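Local coordinates for Mll5499 protein (Mesorhizobium loti, PDB 3BDE) that is of unknown function but belongs to the Dabb (stress-responsive alpha/beta barrel) family and forms a homodimer of ferredoxin-like subunits, at residues A83-R86 against Y87-P91. Residues are numbered along the deposited sequence; the frame is centred on the assembly and turned at random.
With EDO (1,2-ethanediol), chain E; EDO (1,2-ethanediol), chain K; EDO (1,2-ethanediol), chain D.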
loop_
_atom_site.group_PDB
_atom_site.type_symbol
_atom_site.label_atom_id
_atom_site.label_comp_id
_atom_site.label_asym_id
_atom_site.label_seq_id
_atom_site.Cartn_x
_atom_site.Cartn_y
_atom_site.Cartn_z
ATOM N N ALA A 83 19.568 1.163 -2.739
ATOM C CA ALA A 83 18.918 0.797 -4.002
ATOM C C ALA A 83 17.754 1.720 -4.330
ATOM O O ALA A 83 17.531 2.055 -5.495
ATOM C CB ALA A 83 18.452 -0.659 -3.999
ATOM N N TYR A 84 17.007 2.125 -3.300
ATOM C CA TYR A 84 15.849 3.018 -3.466
ATOM C C TYR A 84 16.331 4.386 -3.973
ATOM O O TYR A 84 15.831 4.914 -4.957
ATOM C CB TYR A 84 15.052 3.055 -2.148
ATOM C CG TYR A 84 13.784 3.885 -2.091
ATOM C CD1 TYR A 84 13.051 4.210 -3.259
ATOM C CD2 TYR A 84 13.257 4.276 -0.858
ATOM C CE1 TYR A 84 11.881 4.958 -3.207
ATOM C CE2 TYR A 84 12.046 5.056 -0.794
ATOM C CZ TYR A 84 11.370 5.365 -1.984
ATOM O OH TYR A 84 10.216 6.099 -1.998
ATOM N N THR A 85 17.333 4.944 -3.310
ATOM C CA THR A 85 17.910 6.225 -3.708
ATOM C C THR A 85 18.491 6.181 -5.140
ATOM O O THR A 85 18.328 7.129 -5.887
ATOM C CB THR A 85 18.940 6.679 -2.654
ATOM O OG1 THR A 85 18.236 6.931 -1.426
ATOM C CG2 THR A 85 19.682 7.935 -3.090
ATOM N N ARG A 86 19.169 5.085 -5.479
ATOM C CA ARG A 86 19.753 4.878 -6.817
ATOM C C ARG A 86 18.678 4.773 -7.913
ATOM O O ARG A 86 18.890 5.255 -9.006
ATOM C CB ARG A 86 20.701 3.672 -6.809
ATOM C CG ARG A 86 21.983 4.001 -6.052
ATOM C CD ARG A 86 22.825 2.777 -5.821
ATOM N NE ARG A 86 24.115 3.119 -5.162
ATOM C CZ ARG A 86 24.830 2.319 -4.369
ATOM N NH1 ARG A 86 24.416 1.108 -4.008
ATOM N NH2 ARG A 86 25.977 2.772 -3.865
ATOM N N TYR A 87 17.531 4.169 -7.597
ATOM C CA TYR A 87 16.377 4.172 -8.499
ATOM C C TYR A 87 15.865 5.615 -8.684
ATOM O O TYR A 87 15.653 6.080 -9.813
ATOM C CB TYR A 87 15.255 3.301 -7.933
ATOM C CG TYR A 87 13.868 3.579 -8.456
ATOM C CD1 TYR A 87 13.431 3.054 -9.692
ATOM C CD2 TYR A 87 12.971 4.331 -7.712
ATOM C CE1 TYR A 87 12.116 3.291 -10.142
ATOM C CE2 TYR A 87 11.661 4.578 -8.159
ATOM C CZ TYR A 87 11.249 4.046 -9.368
ATOM O OH TYR A 87 9.969 4.290 -9.797
ATOM N N ASN A 88 15.653 6.313 -7.568
ATOM C CA ASN A 88 15.110 7.688 -7.608
ATOM C C ASN A 88 15.951 8.613 -8.476
ATOM O O ASN A 88 15.404 9.398 -9.247
ATOM C CB ASN A 88 15.027 8.264 -6.187
ATOM C CG ASN A 88 14.423 9.662 -6.153
ATOM O OD1 ASN A 88 13.204 9.825 -6.202
ATOM N ND2 ASN A 88 15.276 10.669 -6.068
ATOM N N ASP A 89 17.275 8.483 -8.341
ATOM C CA ASP A 89 18.250 9.328 -9.053
ATOM C C ASP A 89 18.651 8.834 -10.439
ATOM O O ASP A 89 19.399 9.518 -11.130
ATOM C CB ASP A 89 19.518 9.491 -8.194
ATOM C CG ASP A 89 19.275 10.255 -6.910
ATOM O OD1 ASP A 89 18.158 10.751 -6.685
ATOM O OD2 ASP A 89 20.238 10.360 -6.121
ATOM N N HIS A 90 18.149 7.675 -10.852
ATOM C CA HIS A 90 18.487 7.101 -12.159
ATOM C C HIS A 90 17.938 8.045 -13.233
ATOM O O HIS A 90 16.826 8.558 -13.072
ATOM C CB HIS A 90 17.895 5.702 -12.334
ATOM C CG HIS A 90 18.435 4.982 -13.526
ATOM N ND1 HIS A 90 18.003 5.244 -14.807
ATOM C CD2 HIS A 90 19.407 4.046 -13.639
ATOM C CE1 HIS A 90 18.683 4.493 -15.657
ATOM N NE2 HIS A 90 19.540 3.761 -14.976
ATOM N N PRO A 91 18.723 8.325 -14.290
ATOM C CA PRO A 91 18.243 9.231 -15.354
ATOM C C PRO A 91 16.871 8.886 -15.952
ATOM O O PRO A 91 16.086 9.795 -16.278
ATOM C CB PRO A 91 19.352 9.147 -16.412
ATOM C CG PRO A 91 20.560 8.746 -15.669
ATOM C CD PRO A 91 20.113 7.890 -14.539
HETATM C C1 EDO E . 15.062 8.582 -2.505
HETATM O O1 EDO E . 16.251 8.717 -1.724
HETATM C C2 EDO E . 14.166 7.535 -1.869
HETATM O O2 EDO E . 13.933 7.878 -0.485
HETATM C C1 EDO K . 13.135 12.435 -9.878
HETATM O O1 EDO K . 13.646 13.726 -10.227
HETATM C C2 EDO K . 12.983 12.358 -8.369
HETATM O O2 EDO K . 11.777 11.671 -8.017
HETATM C C1 EDO D . 7.265 6.712 -9.978
HETATM O O1 EDO D . 7.970 7.924 -9.694
HETATM C C2 EDO D . 7.138 5.872 -8.723
HETATM O O2 EDO D . 8.461 5.594 -8.262
#
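Thr85, whose methyl CG2 runs alongside the Asp89 carboxylate, has a hydroxyl with two partners: OG1 bonds O1 of one ethanediol at 2.7 Å and also pairs with Gln81 NE2, one turn back. The same ethanediol lies over the Tyr84 ring, its C2 3.3 Å above the plane at the ring centre, while its C1 reaches the CB of Asn88. The helix backbone keeps its regular i to i+4 bonds, with Tyr87 N, Asn88 N and Asp89 N bonding the carbonyls of Ala83, Tyr84 and Thr85; the middle one, Asn88 N to Tyr84 O at 3.0 Å, is the straightest (166° at the hydrogen). Residues 83-88 lie on the short helix 81-88, which follows strand 72-78 and precedes the long helix 91-104 of the ferredoxin-like fold. Tyr87 is the buried member. With CG anti to its backbone N (chi1 159°), its ring heads off the helix toward Phe78, Met76 and His93, and its CD2 comes to 4.5 Å from Tyr84 CD1, near the plane of the Tyr84 ring. Tyr84 itself packs on Phe78 and His23, and its hydroxyl bonds Asp112 on strand 105-115. Tyr87 OH shares a hydrogen bond of 2.5 Å with O2 of a second ethanediol, an oxygen at the ring edge and in its plane. On the outer side Asn88 ND2 donates to Asp89 OD1 at 2.9 Å, nearly along the C-O axis and close to the amide plane, while Asn88 OD1 accepts from O2 of a third ethanediol at 3.0 Å. Both bonds agree with the amide as modelled, though the ethanediols probably come from the crystallisation liquor. His90 is the N-cap of helix 91-104: its ND1 takes the backbone N of Asp92, and Pro91 CD lies 3.3 Å above its imidazole plane, offset toward the rim.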